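Local coordinates for macrolide export ATP-binding/permease protein MacB (Actinobacillus actinomycetemcomitans, PDB 3FTJ) that probably serves as the inner-membrane ABC transporter of the tripartite MacAB-TdeA efflux system, exporting macrolides and so conferring resistance to them, here as its periplasmic region alone, at residues D183-S186 against T187-E190; I208-S211 against D212-K215. All blocks are in the same frame, centred on the assembly; numbering follows the deposited sequence.

Contact 1 of 2, residues D183-S186 against T187-E190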
ATOM      1  N   ASP A 183     -10.207 -15.971 -12.247  1.00 47.28           N
ATOM      2  CA  ASP A 183     -10.225 -17.295 -12.866  1.00 48.72           C
ATOM      3  C   ASP A 183      -8.849 -17.938 -13.078  1.00 49.27           C
ATOM      4  O   ASP A 183      -8.698 -18.791 -13.952  1.00 47.60           O
ATOM      5  CB  ASP A 183     -11.003 -17.262 -14.192  1.00 42.00           C
ATOM      6  CG  ASP A 183     -10.433 -16.257 -15.184  1.00 53.23           C
ATOM      7  OD1 ASP A 183      -9.200 -16.060 -15.194  1.00 51.59           O
ATOM      8  OD2 ASP A 183     -11.222 -15.662 -15.953  1.00 55.87           O
ATOM      9  N   VAL A 184      -7.854 -17.551 -12.282  1.00 47.56           N
ATOM     10  CA  VAL A 184      -6.520 -18.142 -12.425  1.00 42.64           C
ATOM     11  C   VAL A 184      -6.027 -18.823 -11.150  1.00 39.66           C
ATOM     12  O   VAL A 184      -6.303 -18.365 -10.036  1.00 39.84           O
ATOM     13  CB  VAL A 184      -5.462 -17.110 -12.902  1.00 46.09           C
ATOM     14  CG1 VAL A 184      -5.389 -15.951 -11.946  1.00 41.46           C
ATOM     15  CG2 VAL A 184      -4.089 -17.764 -13.026  1.00 42.23           C
ATOM     16  N   ASN A 185      -5.304 -19.923 -11.337  1.00 34.53           N
ATOM     17  CA  ASN A 185      -4.716 -20.696 -10.245  1.00 35.92           C
ATOM     18  C   ASN A 185      -3.697 -19.881  -9.443  1.00 34.16           C
ATOM     19  O   ASN A 185      -2.647 -19.503  -9.957  1.00 30.86           O
ATOM     20  CB  ASN A 185      -4.054 -21.956 -10.816  1.00 34.64           C
ATOM     21  CG  ASN A 185      -3.477 -22.862  -9.742  1.00 38.71           C
ATOM     22  OD1 ASN A 185      -2.641 -22.446  -8.929  1.00 34.84           O
ATOM     23  ND2 ASN A 185      -3.906 -24.119  -9.749  1.00 36.13           N
ATOM     24  N   SER A 186      -4.018 -19.624  -8.180  1.00 34.93           N
ATOM     25  CA  SER A 186      -3.199 -18.771  -7.325  1.00 33.72           C
ATOM     26  C   SER A 186      -1.730 -19.206  -7.282  1.00 32.53           C
ATOM     27  O   SER A 186      -0.827 -18.369  -7.281  1.00 27.35           O
ATOM     28  CB  SER A 186      -3.790 -18.738  -5.915  1.00 36.11           C
ATOM     29  OG  SER A 186      -3.057 -17.874  -5.071  1.00 45.39           O
ATOM     30  N   THR A 187      -1.496 -20.514  -7.250  1.00 28.91           N
ATOM     31  CA  THR A 187      -0.138 -21.040  -7.234  1.00 25.61           C
ATOM     32  C   THR A 187       0.603 -20.740  -8.537  1.00 29.14           C
ATOM     33  O   THR A 187       1.793 -20.421  -8.531  1.00 24.11           O
ATOM     34  CB  THR A 187      -0.126 -22.559  -6.996  1.00 32.06           C
ATOM     35  OG1 THR A 187      -0.529 -22.845  -5.646  1.00 34.85           O
ATOM     36  CG2 THR A 187       1.257 -23.103  -7.226  1.00 34.11           C
ATOM     37  N   VAL A 188      -0.105 -20.852  -9.657  1.00 30.12           N
ATOM     38  CA  VAL A 188       0.488 -20.574 -10.963  1.00 29.28           C
ATOM     39  C   VAL A 188       0.772 -19.080 -11.102  1.00 27.24           C
ATOM     40  O   VAL A 188       1.809 -18.683 -11.628  1.00 25.60           O
ATOM     41  CB  VAL A 188      -0.436 -21.017 -12.116  1.00 32.54           C
ATOM     42  CG1 VAL A 188       0.081 -20.484 -13.441  1.00 31.81           C
ATOM     43  CG2 VAL A 188      -0.570 -22.541 -12.147  1.00 31.50           C
ATOM     44  N   ALA A 189      -0.154 -18.258 -10.617  1.00 25.97           N
ATOM     45  CA  ALA A 189       0.005 -16.809 -10.674  1.00 25.71           C
ATOM     46  C   ALA A 189       1.220 -16.356  -9.871  1.00 26.44           C
ATOM     47  O   ALA A 189       1.991 -15.505 -10.321  1.00 26.57           O
ATOM     48  CB  ALA A 189      -1.248 -16.118 -10.177  1.00 28.60           C
ATOM     49  N   GLU A 190       1.396 -16.926  -8.682  1.00 25.59           N
ATOM     50  CA  GLU A 190       2.560 -16.591  -7.872  1.00 27.47           C
ATOM     51  C   GLU A 190       3.826 -16.903  -8.652  1.00 25.07           C
ATOM     52  O   GLU A 190       4.740 -16.085  -8.710  1.00 26.32           O
ATOM     53  CB  GLU A 190       2.561 -17.342  -6.537  1.00 25.63           C
ATOM     54  CG  GLU A 190       3.848 -17.155  -5.744  1.00 32.09           C
ATOM     55  CD  GLU A 190       3.732 -17.621  -4.300  1.00 36.87           C
ATOM     56  OE1 GLU A 190       2.590 -17.764  -3.807  1.00 35.79           O
ATOM     57  OE2 GLU A 190       4.786 -17.842  -3.664  1.00 35.24           O
TER

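Contact 2 of 2, residues I208-S211 against D212-K215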
ATOM      1  N   ILE A 208       7.072 -12.723  -1.622  1.00 28.49           N
ATOM      2  CA  ILE A 208       5.644 -12.560  -1.840  1.00 25.53           C
ATOM      3  C   ILE A 208       4.858 -13.052  -0.636  1.00 27.83           C
ATOM      4  O   ILE A 208       5.140 -14.119  -0.088  1.00 30.13           O
ATOM      5  CB  ILE A 208       5.201 -13.299  -3.115  1.00 29.38           C
ATOM      6  CG1 ILE A 208       5.991 -12.782  -4.321  1.00 26.55           C
ATOM      7  CG2 ILE A 208       3.702 -13.142  -3.336  1.00 32.50           C
ATOM      8  CD1 ILE A 208       5.436 -13.231  -5.659  1.00 29.84           C
ATOM      9  N   MET A 209       3.889 -12.246  -0.214  1.00 31.59           N
ATOM     10  CA  MET A 209       3.015 -12.577   0.900  1.00 31.00           C
ATOM     11  C   MET A 209       1.620 -12.826   0.357  1.00 29.83           C
ATOM     12  O   MET A 209       1.061 -11.985  -0.338  1.00 30.00           O
ATOM     13  CB  MET A 209       2.935 -11.415   1.888  1.00 30.04           C
ATOM     14  CG  MET A 209       4.232 -11.028   2.553  1.00 36.38           C
ATOM     15  SD  MET A 209       4.505 -11.938   4.080  1.00 51.19           S
ATOM     16  CE  MET A 209       5.688 -13.170   3.546  1.00 41.64           C
ATOM     17  N   ASN A 210       1.061 -13.985   0.684  1.00 36.46           N
ATOM     18  CA  ASN A 210      -0.312 -14.311   0.328  1.00 32.79           C
ATOM     19  C   ASN A 210      -0.855 -15.392   1.250  1.00 35.18           C
ATOM     20  O   ASN A 210      -0.203 -15.768   2.226  1.00 34.44           O
ATOM     21  CB  ASN A 210      -0.404 -14.752  -1.136  1.00 31.03           C
ATOM     22  CG  ASN A 210       0.584 -15.841  -1.478  1.00 34.56           C
ATOM     23  OD1 ASN A 210       1.029 -16.587  -0.610  1.00 32.35           O
ATOM     24  ND2 ASN A 210       0.931 -15.944  -2.753  1.00 30.86           N
ATOM     25  N   SER A 211      -2.045 -15.892   0.937  1.00 36.09           N
ATOM     26  CA  SER A 211      -2.656 -16.968   1.714  1.00 37.80           C
ATOM     27  C   SER A 211      -1.698 -18.148   1.874  1.00 34.47           C
ATOM     28  O   SER A 211      -1.492 -18.649   2.980  1.00 27.42           O
ATOM     29  CB  SER A 211      -3.949 -17.431   1.049  1.00 38.00           C
ATOM     30  OG  SER A 211      -4.660 -18.310   1.899  1.00 45.06           O
ATOM     31  N   ASP A 212      -1.104 -18.581   0.767  1.00 34.49           N
ATOM     32  CA  ASP A 212      -0.169 -19.701   0.799  1.00 35.30           C
ATOM     33  C   ASP A 212       0.990 -19.477   1.775  1.00 36.12           C
ATOM     34  O   ASP A 212       1.404 -20.402   2.476  1.00 36.34           O
ATOM     35  CB  ASP A 212       0.376 -19.994  -0.598  1.00 35.88           C
ATOM     36  CG  ASP A 212       1.285 -21.208  -0.619  1.00 47.18           C
ATOM     37  OD1 ASP A 212       0.792 -22.324  -0.331  1.00 47.12           O
ATOM     38  OD2 ASP A 212       2.493 -21.044  -0.919  1.00 48.95           O
ATOM     39  N   THR A 213       1.515 -18.252   1.811  1.00 31.74           N
ATOM     40  CA  THR A 213       2.594 -17.903   2.734  1.00 32.37           C
ATOM     41  C   THR A 213       2.169 -18.046   4.192  1.00 31.86           C
ATOM     42  O   THR A 213       2.881 -18.643   4.993  1.00 30.36           O
ATOM     43  CB  THR A 213       3.095 -16.462   2.517  1.00 34.93           C
ATOM     44  OG1 THR A 213       3.835 -16.392   1.293  1.00 35.66           O
ATOM     45  CG2 THR A 213       3.998 -16.039   3.669  1.00 34.88           C
ATOM     46  N   ILE A 214       1.007 -17.494   4.532  1.00 31.82           N
ATOM     47  CA  ILE A 214       0.483 -17.620   5.890  1.00 34.40           C
ATOM     48  C   ILE A 214       0.367 -19.089   6.283  1.00 32.89           C
ATOM     49  O   ILE A 214       0.864 -19.501   7.328  1.00 36.68           O
ATOM     50  CB  ILE A 214      -0.896 -16.949   6.041  1.00 32.08           C
ATOM     51  CG1 ILE A 214      -0.791 -15.434   5.841  1.00 35.03           C
ATOM     52  CG2 ILE A 214      -1.494 -17.260   7.410  1.00 32.15           C
ATOM     53  CD1 ILE A 214      -2.137 -14.736   5.885  1.00 37.67           C
ATOM     54  N   LYS A 215      -0.284 -19.880   5.437  1.00 35.14           N
ATOM     55  CA  LYS A 215      -0.443 -21.304   5.713  1.00 37.29           C
ATOM     56  C   LYS A 215       0.906 -21.993   5.905  1.00 37.39           C
ATOM     57  O   LYS A 215       1.089 -22.780   6.833  1.00 34.34           O
ATOM     58  CB  LYS A 215      -1.213 -21.994   4.589  1.00 36.84           C
ATOM     59  CG  LYS A 215      -1.506 -23.452   4.884  1.00 41.11           C
ATOM     60  CD  LYS A 215      -2.062 -24.179   3.673  1.00 44.68           C
ATOM     61  CE  LYS A 215      -1.004 -24.319   2.592  1.00 45.77           C
ATOM     62  NZ  LYS A 215      -1.199 -25.555   1.777  1.00 45.24           N
TER
HETATM   63  O   HOH W   1       3.548 -17.987  -0.712  1.00 38.03           O

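Contact 1 of 2, residues D183-S186 against T187-E190
Asn185 turns its side-chain oxygen onto the backbone N-H groups that open the helix after it. The firmer of the two capping bonds runs from Val188 N to Asn185 OD1, 3.1 Å long with 152° at the hydrogen; the donor stands above the plane of the amide group instead of on a lone pair. A weak second bond from Thr187 N reaches the same OD1 at 2.8 Å, bent to 120°. With CG anti to the backbone N (chi1 -177°), the short side chain reaches forward past Ser186, which is why asparagine suits this place: its carbonyl can accept from N-H groups that have no preceding turn to bond with.

Among the backbone bonds, Asn185 O receives Ala189 N at 2.9 Å and a weak bond from Val188 N. Ser186 O takes Glu190 N at 3.0 Å, the next step of the helical repeat.

Apolar contacts are modest. Val188 CG2 lies 3.8 Å from Asn185 CB, the two side chains crossing at about a right angle, so that the valine branch lies against the carbon base of the capping residue. Val184 CG2 approaches Ala189 CB at 4.3 Å; the small methyl of buried Ala189 meets a residue from the loop before the cap. Ser186 and Glu190 also touch Met16 of strand 15-20.

Together the bonds form a classic asparagine N-cap, here at the start of helix 186-201 in the periplasmic core domain of MacB.

Contact 2 of 2, residues I208-S211 against D212-K215
Ile208 contributes its carbonyl oxygen, which lies 3.0 Å from Thr213 OG1, a hydroxyl that may donate to it although a second acceptor is within reach of the same proton. The isoleucine side chain itself heads the other way, into the apolar company of Met16 and Leu193, as suits a buried strand residue.

Met209 follows, paired through its backbone with Thr17 of the neighbouring strand. Its chain bends at both chi2 and chi3, which swings the terminal methyl back toward the helix. CE lies near Thr213 CG2, but their separation of 3.3 Å is shorter than normal for two carbons, so the exact place of the methyl is doubtful. An unbranched, flexible chain such as methionine's can curl back to the threonine in this way.

Asn210 then ends the approach to helix 211-219 as its N-cap. Thr213 N donates to Asn210 OD1 at 3.0 Å, with 154° at the hydrogen and the donor almost in line with the side-chain C=O. Lodging CG between the backbone N and the carbonyl carbon (chi1 52°) brings the amide oxygen to this N-H, while ND2 is held by Glu190 of the preceding helix. Asparagine can thus accept and donate at once in a buried spot. A water probably donates to Asn210 OD1 at 2.9 Å and also bonds Thr213 OG1 at 2.6 Å, joining the cap to the threonine hydroxyl. The main-chain oxygen of Asn210 receives Ile214 N, the first regular bond of the helix.

The CB of Ser211 leads away from the following turn, and its small side chain touches Ile8. Ser211 O accepts Lys215 N at 3.0 Å.

Contacts 1 and 2 are successive helix starts, the first opening helix 186-201 and the second helix 211-219, the two helices being joined through strand 206-209, whose end opens contact 2. Their centres lie about 13 Å apart, on the same side of the centre of the chain, with contact 1 at the surface and contact 2 partly buried. They meet directly: Glu190 OE1 and Asn210 ND2, 2.7 Å apart, probably share a hydrogen bond, so a residue near the start of one helix would help fix the rotation of the amide that caps the next. Beside it, Glu190 CG packs on Ile208 CD1 at 4.2 Å. Met16 of strand 15-20 touches side chains of both contacts.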